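PDB 3BWZ: cellulosomal scaffoldin adaptor protein B from Acetivibrio cellulolyticus, which serves as an adaptor in the cellulosome, this piece being a type II cohesin module, a kind of module that binds dockerins of partner proteins. Local coordinates for residues F130-S135 and A139-V144; A105-T110 and F146-D151. All blocks are in the same frame, centred on the assembly; numbering follows the deposited sequence.

Contact 1 (F130-S135 and A139-V144)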
loop_
_atom_site.group_PDB
_atom_site.type_symbol
_atom_site.label_atom_id
_atom_site.label_comp_id
_atom_site.label_asym_id
_atom_site.label_seq_id
_atom_site.Cartn_x
_atom_site.Cartn_y
_atom_site.Cartn_z
ATOM N N PHE A 130 -3.021 7.724 -0.775
ATOM C CA PHE A 130 -2.140 7.621 -1.937
ATOM C C PHE A 130 -2.142 8.990 -2.569
ATOM O O PHE A 130 -3.171 9.657 -2.597
ATOM C CB PHE A 130 -2.675 6.661 -2.977
ATOM C CG PHE A 130 -2.668 5.221 -2.576
ATOM C CD1 PHE A 130 -3.789 4.435 -2.770
ATOM C CD2 PHE A 130 -1.501 4.618 -2.153
ATOM C CE1 PHE A 130 -3.784 3.099 -2.490
ATOM C CE2 PHE A 130 -1.487 3.265 -1.846
ATOM C CZ PHE A 130 -2.646 2.502 -2.029
ATOM N N GLU A 131 -1.005 9.427 -3.106
ATOM C CA GLU A 131 -0.864 10.788 -3.664
ATOM C C GLU A 131 -0.066 10.758 -4.960
ATOM O O GLU A 131 0.938 10.053 -5.041
ATOM C CB GLU A 131 -0.164 11.703 -2.653
ATOM C CG GLU A 131 -1.050 12.074 -1.450
ATOM C CD GLU A 131 -0.633 13.384 -0.775
ATOM O OE1 GLU A 131 -1.520 14.107 -0.275
ATOM O OE2 GLU A 131 0.577 13.703 -0.751
ATOM N N ASP A 132 -0.465 11.573 -5.926
ATOM C CA ASP A 132 0.358 11.810 -7.096
ATOM C C ASP A 132 1.702 12.461 -6.673
ATOM O O ASP A 132 1.850 13.014 -5.573
ATOM C CB ASP A 132 -0.405 12.624 -8.139
ATOM C CG ASP A 132 -1.448 11.824 -8.903
ATOM O OD1 ASP A 132 -1.500 10.580 -8.850
ATOM O OD2 ASP A 132 -2.204 12.509 -9.631
ATOM N N THR A 133 2.711 12.304 -7.524
ATOM C CA THR A 133 4.063 12.698 -7.225
ATOM C C THR A 133 4.827 12.895 -8.522
ATOM O O THR A 133 4.603 12.190 -9.517
ATOM C CB THR A 133 4.765 11.609 -6.394
ATOM O OG1 THR A 133 6.178 11.818 -6.431
ATOM C CG2 THR A 133 4.444 10.181 -6.892
ATOM N N THR A 134 5.760 13.832 -8.519
ATOM C CA THR A 134 6.553 14.082 -9.709
ATOM C C THR A 134 7.407 12.883 -10.118
ATOM O O THR A 134 7.773 12.764 -11.286
ATOM C CB THR A 134 7.444 15.310 -9.544
ATOM O OG1 THR A 134 8.294 15.130 -8.422
ATOM C CG2 THR A 134 6.628 16.564 -9.344
ATOM N N SER A 135 7.681 11.981 -9.184
ATOM C CA SER A 135 8.441 10.776 -9.471
ATOM C C SER A 135 7.686 9.759 -10.292
ATOM O O SER A 135 8.300 8.861 -10.844
ATOM C CB SER A 135 8.880 10.120 -8.157
ATOM O OG SER A 135 9.669 10.991 -7.378
ATOM N N ALA A 139 1.038 7.803 -12.499
ATOM C CA ALA A 139 0.168 7.411 -11.419
ATOM C C ALA A 139 -1.259 7.882 -11.639
ATOM O O ALA A 139 -1.507 8.976 -12.119
ATOM C CB ALA A 139 0.692 7.958 -10.091
ATOM N N ILE A 140 -2.182 7.049 -11.186
ATOM C CA ILE A 140 -3.593 7.395 -11.015
ATOM C C ILE A 140 -3.798 7.500 -9.509
ATOM O O ILE A 140 -3.816 6.473 -8.804
ATOM C CB ILE A 140 -4.521 6.355 -11.654
ATOM C CG1 ILE A 140 -4.289 6.282 -13.175
ATOM C CG2 ILE A 140 -5.973 6.648 -11.324
ATOM C CD1 ILE A 140 -5.016 5.135 -13.853
ATOM N N ASP A 141 -3.857 8.716 -8.999
ATOM C CA ASP A 141 -3.963 8.958 -7.565
ATOM C C ASP A 141 -2.959 8.146 -6.818
ATOM O O ASP A 141 -3.265 7.461 -5.834
ATOM C CB ASP A 141 -5.356 8.702 -7.037
ATOM C CG ASP A 141 -6.360 9.715 -7.566
ATOM O OD1 ASP A 141 -5.970 10.719 -8.216
ATOM O OD2 ASP A 141 -7.559 9.476 -7.369
ATOM N N GLY A 142 -1.722 8.242 -7.265
ATOM C CA GLY A 142 -0.630 7.602 -6.552
ATOM C C GLY A 142 -0.451 6.130 -6.792
ATOM O O GLY A 142 0.354 5.511 -6.107
ATOM N N THR A 143 -1.150 5.582 -7.787
ATOM C CA THR A 143 -1.110 4.151 -8.065
ATOM C C THR A 143 -0.724 3.862 -9.512
ATOM O O THR A 143 -1.223 4.492 -10.429
ATOM C CB THR A 143 -2.460 3.455 -7.721
ATOM O OG1 THR A 143 -3.459 3.750 -8.700
ATOM C CG2 THR A 143 -2.957 3.834 -6.327
ATOM N N VAL A 144 0.125 2.847 -9.682
ATOM C CA VAL A 144 0.415 2.293 -10.988
ATOM C C VAL A 144 0.239 0.788 -10.834
ATOM O O VAL A 144 0.932 0.176 -10.005
ATOM C CB VAL A 144 1.830 2.614 -11.491
ATOM C CG1 VAL A 144 2.035 2.002 -12.858
ATOM C CG2 VAL A 144 2.037 4.085 -11.558
HETATM O O HOH W 1 -3.916 10.998 -10.805
#
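D132 holds the tight I140-T143 turn with OD1 directly and with OD2 through a water. OD1 of D132 takes the N-H of G142 at 2.8 Å from N, a bent bond (143°) that arrives on the anti side of the carboxylate, tilted 25° out of its plane. OD2 of D132 accepts from a water at 2.6 Å, and that water in turn accepts from D141 N at 2.9 Å, so successive amides of the turn are held by one carboxylate, one directly and one through solvent. The torsion that sets CG of D132 beside its own backbone N (chi1 -76°) carries the group across to the turn. The D141 carboxylate also lies near, D132 OD2 being 4.4 Å from D141 OD1, a like-charge approach that the solvent-accessible position probably softens. The turn is of type I', with D141 and G142 at its centre, and it brings the chain back to strand 143-147 after a loop that interrupts the run begun by 126-130. Both halves pair with strand 34-42, where N40 bonds to the backbones of E131 and G142, consistent with the beta-flap that interrupts this strand in type II cohesins. At its inner end F130 presses CB to 3.0 Å from D141 O, a close approach. Its ring is crossed at about a right angle by T143, whose CG2 lies over one face, 4.0 Å from the centroid. The hydroxyl of T143 donates to I140 O (2.7 Å from OG1) in the carbonyl plane, while I9 and M41 also pack on F130.

Contact 2 (A105-T110 and F146-D151)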
loop_
_atom_site.group_PDB
_atom_site.type_symbol
_atom_site.label_atom_id
_atom_site.label_comp_id
_atom_site.label_asym_id
_atom_site.label_seq_id
_atom_site.Cartn_x
_atom_site.Cartn_y
_atom_site.Cartn_z
ATOM N N ALA A 105 -1.787 -19.480 -15.421
ATOM C CA ALA A 105 -3.185 -19.237 -15.735
ATOM C C ALA A 105 -4.064 -19.149 -14.478
ATOM O O ALA A 105 -5.191 -19.638 -14.454
ATOM C CB ALA A 105 -3.719 -20.298 -16.722
ATOM N N ALA A 106 -3.553 -18.462 -13.461
ATOM C CA ALA A 106 -4.268 -18.265 -12.204
ATOM C C ALA A 106 -3.925 -16.873 -11.661
ATOM O O ALA A 106 -3.293 -16.714 -10.623
ATOM C CB ALA A 106 -3.895 -19.361 -11.223
ATOM N N PRO A 107 -4.346 -15.831 -12.379
ATOM C CA PRO A 107 -3.928 -14.472 -12.016
ATOM C C PRO A 107 -4.447 -14.033 -10.647
ATOM O O PRO A 107 -5.572 -14.353 -10.249
ATOM C CB PRO A 107 -4.525 -13.602 -13.131
ATOM C CG PRO A 107 -5.676 -14.381 -13.645
ATOM C CD PRO A 107 -5.232 -15.830 -13.555
ATOM N N GLU A 108 -3.596 -13.321 -9.936
ATOM C CA GLU A 108 -3.884 -12.789 -8.606
ATOM C C GLU A 108 -4.609 -11.461 -8.690
ATOM O O GLU A 108 -4.005 -10.406 -8.533
ATOM C CB GLU A 108 -2.570 -12.542 -7.909
ATOM C CG GLU A 108 -1.763 -13.757 -7.724
ATOM C CD GLU A 108 -0.413 -13.438 -7.172
ATOM O OE1 GLU A 108 -0.080 -12.248 -6.958
ATOM O OE2 GLU A 108 0.330 -14.397 -6.946
ATOM N N GLN A 109 -5.921 -11.505 -8.930
ATOM C CA GLN A 109 -6.724 -10.321 -9.241
ATOM C C GLN A 109 -7.299 -9.641 -8.019
ATOM O O GLN A 109 -7.695 -8.469 -8.104
ATOM C CB GLN A 109 -7.842 -10.694 -10.220
ATOM C CG GLN A 109 -7.275 -11.356 -11.472
ATOM C CD GLN A 109 -8.257 -11.484 -12.601
ATOM O OE1 GLN A 109 -9.498 -11.424 -12.416
ATOM N NE2 GLN A 109 -7.744 -11.629 -13.768
ATOM N N THR A 110 -7.361 -10.371 -6.908
ATOM C CA THR A 110 -7.982 -9.887 -5.680
ATOM C C THR A 110 -7.128 -10.335 -4.517
ATOM O O THR A 110 -6.850 -11.522 -4.366
ATOM C CB THR A 110 -9.407 -10.435 -5.527
ATOM O OG1 THR A 110 -10.197 -9.902 -6.593
ATOM C CG2 THR A 110 -10.027 -10.041 -4.195
ATOM N N PHE A 146 0.161 -2.988 -12.861
ATOM C CA PHE A 146 0.664 -3.675 -14.047
ATOM C C PHE A 146 -0.101 -4.958 -14.294
ATOM O O PHE A 146 -0.503 -5.624 -13.344
ATOM C CB PHE A 146 2.148 -4.024 -13.893
ATOM C CG PHE A 146 3.008 -2.840 -13.690
ATOM C CD1 PHE A 146 3.529 -2.541 -12.450
ATOM C CD2 PHE A 146 3.322 -2.013 -14.748
ATOM C CE1 PHE A 146 4.327 -1.423 -12.271
ATOM C CE2 PHE A 146 4.136 -0.896 -14.569
ATOM C CZ PHE A 146 4.614 -0.609 -13.337
ATOM N N ASP A 147 -0.249 -5.325 -15.562
ATOM C CA ASP A 147 -0.774 -6.613 -15.947
ATOM C C ASP A 147 0.367 -7.597 -16.230
ATOM O O ASP A 147 1.559 -7.266 -16.149
ATOM C CB ASP A 147 -1.766 -6.487 -17.122
ATOM C CG ASP A 147 -1.119 -6.124 -18.445
ATOM O OD1 ASP A 147 0.070 -6.405 -18.650
ATOM O OD2 ASP A 147 -1.845 -5.539 -19.299
ATOM N N TRP A 148 -0.000 -8.820 -16.553
ATOM C CA TRP A 148 0.981 -9.878 -16.689
ATOM C C TRP A 148 1.691 -9.914 -18.028
ATOM O O TRP A 148 2.488 -10.811 -18.264
ATOM C CB TRP A 148 0.405 -11.235 -16.284
ATOM C CG TRP A 148 -0.699 -11.794 -17.106
ATOM C CD1 TRP A 148 -1.148 -11.386 -18.324
ATOM C CD2 TRP A 148 -1.443 -12.973 -16.777
ATOM N NE1 TRP A 148 -2.130 -12.234 -18.761
ATOM C CE2 TRP A 148 -2.314 -13.228 -17.839
ATOM C CE3 TRP A 148 -1.414 -13.862 -15.700
ATOM C CZ2 TRP A 148 -3.179 -14.314 -17.839
ATOM C CZ3 TRP A 148 -2.263 -14.945 -15.711
ATOM C CH2 TRP A 148 -3.128 -15.166 -16.781
ATOM N N ASN A 149 1.405 -8.935 -18.884
ATOM C CA ASN A 149 2.254 -8.647 -20.033
ATOM C C ASN A 149 3.281 -7.561 -19.750
ATOM O O ASN A 149 4.079 -7.229 -20.622
ATOM C CB ASN A 149 1.422 -8.235 -21.240
ATOM C CG ASN A 149 0.463 -9.301 -21.667
ATOM O OD1 ASN A 149 0.836 -10.472 -21.753
ATOM N ND2 ASN A 149 -0.781 -8.924 -21.901
ATOM N N GLY A 150 3.263 -6.994 -18.551
ATOM C CA GLY A 150 4.172 -5.928 -18.171
ATOM C C GLY A 150 3.653 -4.530 -18.500
ATOM O O GLY A 150 4.372 -3.536 -18.323
ATOM N N ASP A 151 2.418 -4.441 -18.974
ATOM C CA ASP A 151 1.828 -3.166 -19.335
ATOM C C ASP A 151 1.100 -2.566 -18.156
ATOM O O ASP A 151 0.545 -3.256 -17.328
ATOM C CB ASP A 151 0.856 -3.332 -20.491
ATOM C CG ASP A 151 1.530 -3.838 -21.750
ATOM O OD1 ASP A 151 2.657 -3.384 -22.035
ATOM O OD2 ASP A 151 0.948 -4.712 -22.422
#
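W148 brings CE3, CZ3 and CH2 of its six-membered ring against P107 in a purely apolar contact. CZ3 of the indole is 3.7 Å from P107 CB, and CH2 is 3.9 Å from P107 CD. The two side chains approach at a slant. A105 CA stands 4.2 Å from W148 CH2, and the backbone N of A106 lies at the ring's edge, near its plane. CG of W148 sits between the backbone N and the carbonyl carbon (chi1 65°), which swings the indole off its own turn toward the other segment. A ring of helix 98-104, Y101, meets the indole edge-to-face, and the Y101 hydroxyl bonds E108 N, tying the helix to both segments. That helix, placed between strands 88-94 and 111-120, is consistent with the helix characteristic of type II cohesins; just past it, A105 leaves helical angles with a positive phi (58°), leading the chain away toward P107. W148 itself belongs to a type I turn from D147 to G150, which begins on the last residue of strand 143-147. OD1 of D147 accepts N149 N at 2.9 Å, an Asx turn, and also D151 N at 3.1 Å, the two amides coming from opposite faces of the carboxylate plane. Backbone pairing of D147 N with D151 O (2.8 Å) closes the loop. Farther out, R102 of the helix bonds W148 O through NH1, and the hydroxyl of S35 bonds D147 O.

Contact 1 and contact 2 have centres about 20 Å apart, joined by strand 143-147: contact 1 holds its entry and contact 2 follows from its exit. Along the chain, 105-110 comes first, then 130-135, 139-144 and 146-151, so the short loop pair of contact 1 falls wholly within the longer span of contact 2. Contact 1 is partly buried and local, bringing the chain back beside strand 34-42; contact 2 lies on the surface and joins the turn that follows the strand to the segment after helix 98-104. Loop and helix, consistent with the flap and helix of type II cohesins, thus lie at the two ends of strand 143-147.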